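Local coordinates for protein glycoside Hydrolase (Bacteroides uniformis, PDB 5T99) that probably hydrolyses terminal beta-galactosidic linkages as a family 2 glycoside hydrolase of an agarose-degrading pathway, and binds the inhibitor galacto-isofagomine in its active site, at residues A[549-561]-A[583-597]. Sequence-based numbering, arbitrary orientation.
Sequences GEFIWTGFDYLGE and RSSYFGAVDLCGLPK. With GIF (D-galacto-isofagomine), chain C.
W553 and F587 meet edge to face beside the bound galacto-isofagomine, where the last parallel strand of the glycoside hydrolase family 2 TIM barrel, 549-552, runs into its active-site loop. The evidence is that the edge of W553 is turned to the face of F587, the five-membered ring of W553 and the F587 ring having centroids 4.7 Å apart and planes at 68°. A cis peptide follows W553, and CG stands anti to its backbone N (chi1 -168°), which sends the indole toward the sugar pocket. From CB, which carries the indole, outward, CD1 lies over the F587 face, 3.4 Å from F587 CG; NE1 donates to Y558 OH at 2.9 Å, nearly in the indole plane; CD2 and CZ3 face GIF C1; CE2, CZ2 and CH2 floor the ligand, with CH2 3.3 Å from GIF O2. T554 CG2 backs the opposite indole face. With an alanine here, the ligand is likely to lose its flat floor, Y558 OH the N-H of NE1, and the F587 face the indole edge packed on it.

Behind the pocket, D557 ties the two loops together. Its OD1 accepts from S585 OG and G588 N, which arrive from opposite faces of the carboxylate plane. S585 OG in turn accepts from Y558 N, while S585 CB sits centrally over the Y558 ring, 3.8 Å from its centroid. D557 OD2 receives the salt bridge from K597 NZ, 2.6 Å away on the syn side, tilted 26° out of the carboxylate plane, and K597 NZ also donates to G588 O at 2.7 Å.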
loop_
_atom_site.group_PDB
_atom_site.type_symbol
_atom_site.label_atom_id
_atom_site.label_comp_id
_atom_site.label_asym_id
_atom_site.label_seq_id
_atom_site.Cartn_x
_atom_site.Cartn_y
_atom_site.Cartn_z
ATOM N N GLY A 549 9.167 9.545 -14.557
ATOM C CA GLY A 549 8.242 8.423 -14.732
ATOM C C GLY A 549 6.802 8.807 -14.428
ATOM O O GLY A 549 6.447 9.990 -14.430
ATOM N N GLU A 550 5.989 7.794 -14.137
ATOM C CA GLU A 550 4.578 7.968 -13.863
ATOM C C GLU A 550 4.114 7.152 -12.667
ATOM O O GLU A 550 4.737 6.167 -12.289
ATOM C CB GLU A 550 3.755 7.579 -15.086
ATOM C CG GLU A 550 3.858 6.119 -15.520
ATOM C CD GLU A 550 2.877 5.783 -16.633
ATOM O OE1 GLU A 550 1.677 6.112 -16.485
ATOM O OE2 GLU A 550 3.306 5.199 -17.654
ATOM N N PHE A 551 2.996 7.570 -12.088
ATOM C CA PHE A 551 2.355 6.839 -11.020
ATOM C C PHE A 551 0.869 6.734 -11.372
ATOM O O PHE A 551 0.143 7.725 -11.306
ATOM C CB PHE A 551 2.603 7.555 -9.693
ATOM C CG PHE A 551 4.027 7.419 -9.180
ATOM C CD1 PHE A 551 4.367 6.407 -8.289
ATOM C CD2 PHE A 551 5.026 8.299 -9.599
ATOM C CE1 PHE A 551 5.669 6.280 -7.817
ATOM C CE2 PHE A 551 6.329 8.168 -9.142
ATOM C CZ PHE A 551 6.655 7.157 -8.252
ATOM N N ILE A 552 0.420 5.538 -11.768
ATOM C CA ILE A 552 -0.895 5.404 -12.402
ATOM C C ILE A 552 -1.973 5.449 -11.354
ATOM O O ILE A 552 -1.720 5.078 -10.224
ATOM C CB ILE A 552 -1.023 4.118 -13.261
ATOM C CG1 ILE A 552 -1.266 2.874 -12.385
ATOM C CG2 ILE A 552 0.181 3.985 -14.196
ATOM C CD1 ILE A 552 -1.320 1.575 -13.148
ATOM N N TRP A 553 -3.161 5.919 -11.737
ATOM C CA TRP A 553 -4.347 5.878 -10.874
ATOM C C TRP A 553 -5.310 4.766 -11.353
ATOM O O TRP A 553 -6.106 5.020 -12.248
ATOM C CB TRP A 553 -5.074 7.241 -10.878
ATOM C CG TRP A 553 -6.080 7.268 -9.785
ATOM C CD1 TRP A 553 -7.411 6.973 -9.869
ATOM C CD2 TRP A 553 -5.802 7.495 -8.405
ATOM N NE1 TRP A 553 -7.986 7.024 -8.616
ATOM C CE2 TRP A 553 -7.014 7.339 -7.701
ATOM C CE3 TRP A 553 -4.636 7.812 -7.693
ATOM C CZ2 TRP A 553 -7.093 7.504 -6.313
ATOM C CZ3 TRP A 553 -4.711 7.976 -6.336
ATOM C CH2 TRP A 553 -5.931 7.826 -5.649
ATOM N N THR A 554 -5.285 3.539 -10.826
ATOM C CA THR A 554 -4.473 3.038 -9.728
ATOM C C THR A 554 -3.991 1.636 -10.072
ATOM O O THR A 554 -4.458 1.030 -11.039
ATOM C CB THR A 554 -5.315 2.909 -8.448
ATOM O OG1 THR A 554 -6.477 2.111 -8.711
ATOM C CG2 THR A 554 -5.766 4.258 -7.976
ATOM N N GLY A 555 -3.085 1.106 -9.256
ATOM C CA GLY A 555 -2.583 -0.258 -9.424
ATOM C C GLY A 555 -3.614 -1.325 -9.103
ATOM O O GLY A 555 -3.774 -2.285 -9.850
ATOM N N PHE A 556 -4.299 -1.140 -7.977
ATOM C CA PHE A 556 -5.402 -2.000 -7.525
ATOM C C PHE A 556 -6.638 -1.124 -7.440
ATOM O O PHE A 556 -6.531 0.076 -7.127
ATOM C CB PHE A 556 -5.134 -2.566 -6.112
ATOM C CG PHE A 556 -4.608 -3.984 -6.086
ATOM C CD1 PHE A 556 -5.252 -4.965 -5.322
ATOM C CD2 PHE A 556 -3.458 -4.342 -6.787
ATOM C CE1 PHE A 556 -4.758 -6.268 -5.262
ATOM C CE2 PHE A 556 -2.966 -5.652 -6.734
ATOM C CZ PHE A 556 -3.617 -6.609 -5.972
ATOM N N ASP A 557 -7.812 -1.711 -7.674
ATOM C CA ASP A 557 -9.048 -1.028 -7.299
ATOM C C ASP A 557 -9.077 -0.876 -5.781
ATOM O O ASP A 557 -8.407 -1.618 -5.039
ATOM C CB ASP A 557 -10.314 -1.769 -7.780
ATOM C CG ASP A 557 -10.634 -1.508 -9.236
ATOM O OD1 ASP A 557 -10.492 -0.350 -9.689
ATOM O OD2 ASP A 557 -11.055 -2.464 -9.930
ATOM N N TYR A 558 -9.870 0.092 -5.343
ATOM C CA TYR A 558 -10.009 0.441 -3.926
ATOM C C TYR A 558 -11.469 0.761 -3.625
ATOM O O TYR A 558 -12.241 1.048 -4.523
ATOM C CB TYR A 558 -9.126 1.656 -3.596
ATOM C CG TYR A 558 -9.409 2.857 -4.470
ATOM C CD1 TYR A 558 -10.352 3.816 -4.093
ATOM C CD2 TYR A 558 -8.755 3.032 -5.679
ATOM C CE1 TYR A 558 -10.615 4.921 -4.890
ATOM C CE2 TYR A 558 -9.021 4.130 -6.485
ATOM C CZ TYR A 558 -9.945 5.072 -6.084
ATOM O OH TYR A 558 -10.206 6.156 -6.889
ATOM N N LEU A 559 -11.812 0.731 -2.348
ATOM C CA LEU A 559 -13.159 1.018 -1.879
ATOM C C LEU A 559 -13.408 2.520 -1.854
ATOM O O LEU A 559 -12.513 3.285 -1.514
ATOM C CB LEU A 559 -13.352 0.420 -0.484
ATOM C CG LEU A 559 -13.392 -1.114 -0.414
ATOM C CD1 LEU A 559 -13.084 -1.602 0.990
ATOM C CD2 LEU A 559 -14.747 -1.648 -0.860
ATOM N N GLY A 560 -14.631 2.926 -2.210
ATOM C CA GLY A 560 -15.009 4.347 -2.368
ATOM C C GLY A 560 -15.803 4.914 -1.195
ATOM O O GLY A 560 -16.415 4.155 -0.422
ATOM N N GLU A 561 -15.783 6.249 -1.074
ATOM C CA GLU A 561 -16.573 7.021 -0.081
ATOM C C GLU A 561 -16.329 6.646 1.391
ATOM O O GLU A 561 -16.859 5.655 1.908
ATOM C CB GLU A 561 -18.081 6.954 -0.402
ATOM C CG GLU A 561 -18.449 7.031 -1.885
ATOM C CD GLU A 561 -17.813 8.207 -2.619
ATOM O OE1 GLU A 561 -17.480 8.045 -3.815
ATOM O OE2 GLU A 561 -17.645 9.287 -2.011
ATOM N N ARG A 583 -20.049 1.037 -5.137
ATOM C CA ARG A 583 -19.333 1.259 -3.869
ATOM C C ARG A 583 -17.792 1.245 -3.965
ATOM O O ARG A 583 -17.128 1.504 -2.956
ATOM C CB ARG A 583 -19.748 0.198 -2.832
ATOM C CG ARG A 583 -19.183 -1.197 -3.096
ATOM C CD ARG A 583 -19.475 -2.182 -1.980
ATOM N NE ARG A 583 -19.187 -3.557 -2.413
ATOM C CZ ARG A 583 -19.504 -4.662 -1.730
ATOM N NH1 ARG A 583 -19.194 -5.859 -2.239
ATOM N NH2 ARG A 583 -20.128 -4.585 -0.546
ATOM N N SER A 584 -17.229 0.887 -5.127
ATOM C CA SER A 584 -15.767 0.791 -5.285
ATOM C C SER A 584 -15.317 1.196 -6.695
ATOM O O SER A 584 -16.139 1.554 -7.542
ATOM C CB SER A 584 -15.248 -0.606 -4.851
ATOM O OG SER A 584 -15.607 -1.656 -5.733
ATOM N N SER A 585 -14.009 1.164 -6.934
ATOM C CA SER A 585 -13.431 1.795 -8.118
ATOM C C SER A 585 -13.364 0.891 -9.334
ATOM O O SER A 585 -13.542 -0.338 -9.241
ATOM C CB SER A 585 -12.031 2.328 -7.796
ATOM O OG SER A 585 -11.095 1.277 -7.668
ATOM N N TYR A 586 -13.112 1.543 -10.471
ATOM C CA TYR A 586 -12.792 0.895 -11.732
ATOM C C TYR A 586 -11.400 1.293 -12.274
ATOM O O TYR A 586 -10.967 0.798 -13.329
ATOM C CB TYR A 586 -13.843 1.287 -12.778
ATOM C CG TYR A 586 -15.279 0.954 -12.420
ATOM C CD1 TYR A 586 -15.915 -0.168 -12.959
ATOM C CD2 TYR A 586 -16.014 1.783 -11.569
ATOM C CE1 TYR A 586 -17.234 -0.465 -12.651
ATOM C CE2 TYR A 586 -17.329 1.489 -11.250
ATOM C CZ TYR A 586 -17.933 0.368 -11.803
ATOM O OH TYR A 586 -19.229 0.082 -11.478
ATOM N N PHE A 587 -10.699 2.171 -11.556
ATOM C CA PHE A 587 -9.408 2.722 -12.003
ATOM C C PHE A 587 -8.263 1.699 -11.971
ATOM O O PHE A 587 -7.260 1.861 -12.658
ATOM C CB PHE A 587 -9.005 3.912 -11.116
ATOM C CG PHE A 587 -9.908 5.111 -11.231
ATOM C CD1 PHE A 587 -10.007 5.811 -12.420
ATOM C CD2 PHE A 587 -10.617 5.572 -10.124
ATOM C CE1 PHE A 587 -10.821 6.930 -12.521
ATOM C CE2 PHE A 587 -11.434 6.693 -10.216
ATOM C CZ PHE A 587 -11.541 7.371 -11.422
ATOM N N GLY A 588 -8.407 0.673 -11.143
ATOM C CA GLY A 588 -7.365 -0.322 -10.938
ATOM C C GLY A 588 -7.003 -1.089 -12.193
ATOM O O GLY A 588 -7.880 -1.461 -12.971
ATOM N N ALA A 589 -5.704 -1.299 -12.399
ATOM C CA ALA A 589 -5.228 -2.254 -13.398
ATOM C C ALA A 589 -5.534 -3.697 -12.963
ATOM O O ALA A 589 -5.702 -4.588 -13.802
ATOM C CB ALA A 589 -3.739 -2.074 -13.620
ATOM N N VAL A 590 -5.585 -3.905 -11.651
ATOM C CA VAL A 590 -5.939 -5.174 -11.037
ATOM C C VAL A 590 -7.194 -4.892 -10.225
ATOM O O VAL A 590 -7.309 -3.818 -9.630
ATOM C CB VAL A 590 -4.781 -5.683 -10.142
ATOM C CG1 VAL A 590 -5.140 -6.965 -9.408
ATOM C CG2 VAL A 590 -3.523 -5.911 -10.983
ATOM N N ASP A 591 -8.139 -5.835 -10.209
ATOM C CA ASP A 591 -9.424 -5.633 -9.513
ATOM C C ASP A 591 -9.269 -5.731 -7.997
ATOM O O ASP A 591 -8.203 -6.095 -7.489
ATOM C CB ASP A 591 -10.530 -6.569 -10.071
ATOM C CG ASP A 591 -10.518 -7.993 -9.467
ATOM O OD1 ASP A 591 -9.796 -8.298 -8.488
ATOM O OD2 ASP A 591 -11.279 -8.827 -9.985
ATOM N N LEU A 592 -10.345 -5.428 -7.282
ATOM C CA LEU A 592 -10.323 -5.319 -5.815
ATOM C C LEU A 592 -9.947 -6.604 -5.060
ATOM O O LEU A 592 -9.489 -6.531 -3.912
ATOM C CB LEU A 592 -11.690 -4.840 -5.340
ATOM C CG LEU A 592 -11.896 -4.344 -3.915
ATOM C CD1 LEU A 592 -11.115 -3.057 -3.691
ATOM C CD2 LEU A 592 -13.387 -4.133 -3.672
ATOM N N CYS A 593 -10.148 -7.772 -5.674
ATOM C CA CYS A 593 -9.774 -9.049 -5.035
ATOM C C CYS A 593 -8.434 -9.607 -5.568
ATOM O O CYS A 593 -8.043 -10.726 -5.238
ATOM C CB CYS A 593 -10.921 -10.078 -5.147
ATOM S SG CYS A 593 -11.209 -10.750 -6.802
ATOM N N GLY A 594 -7.728 -8.812 -6.366
ATOM C CA GLY A 594 -6.400 -9.157 -6.844
ATOM C C GLY A 594 -6.351 -9.917 -8.154
ATOM O O GLY A 594 -5.334 -10.550 -8.445
ATOM N N LEU A 595 -7.419 -9.850 -8.956
ATOM C CA LEU A 595 -7.421 -10.478 -10.281
ATOM C C LEU A 595 -7.093 -9.451 -11.358
ATOM O O LEU A 595 -7.717 -8.389 -11.410
ATOM C CB LEU A 595 -8.753 -11.177 -10.570
ATOM C CG LEU A 595 -9.012 -12.397 -9.678
ATOM C CD1 LEU A 595 -10.462 -12.836 -9.780
ATOM C CD2 LEU A 595 -8.068 -13.546 -10.016
ATOM N N PRO A 596 -6.091 -9.750 -12.211
ATOM C CA PRO A 596 -5.685 -8.748 -13.196
ATOM C C PRO A 596 -6.763 -8.528 -14.263
ATOM O O PRO A 596 -7.381 -9.495 -14.732
ATOM C CB PRO A 596 -4.414 -9.357 -13.814
ATOM C CG PRO A 596 -4.583 -10.829 -13.659
ATOM C CD PRO A 596 -5.360 -11.022 -12.383
ATOM N N LYS A 597 -6.992 -7.266 -14.617
ATOM C CA LYS A 597 -7.814 -6.925 -15.773
ATOM C C LYS A 597 -6.887 -6.963 -16.965
ATOM O O LYS A 597 -5.675 -7.164 -16.804
ATOM C CB LYS A 597 -8.412 -5.535 -15.621
ATOM C CG LYS A 597 -9.262 -5.341 -14.375
ATOM C CD LYS A 597 -9.650 -3.878 -14.198
ATOM C CE LYS A 597 -10.247 -3.629 -12.815
ATOM N NZ LYS A 597 -10.474 -2.192 -12.486
HETATM C C GIF C . -7.001 12.263 -7.011
HETATM N N GIF C . -6.988 12.507 -8.445
HETATM O O GIF C . -9.586 10.181 -11.132
HETATM C C1 GIF C . -7.412 10.830 -6.731
HETATM O O1 GIF C . -9.768 11.226 -6.989
HETATM C C2 GIF C . -8.681 10.451 -7.491
HETATM O O2 GIF C . -7.633 10.672 -5.331
HETATM C C3 GIF C . -8.530 10.687 -8.991
HETATM C C4 GIF C . -8.124 12.131 -9.267
HETATM C C5 GIF C . -9.827 10.351 -9.728
HETATM O O HOH W 1 -12.688 -4.237 -8.724
#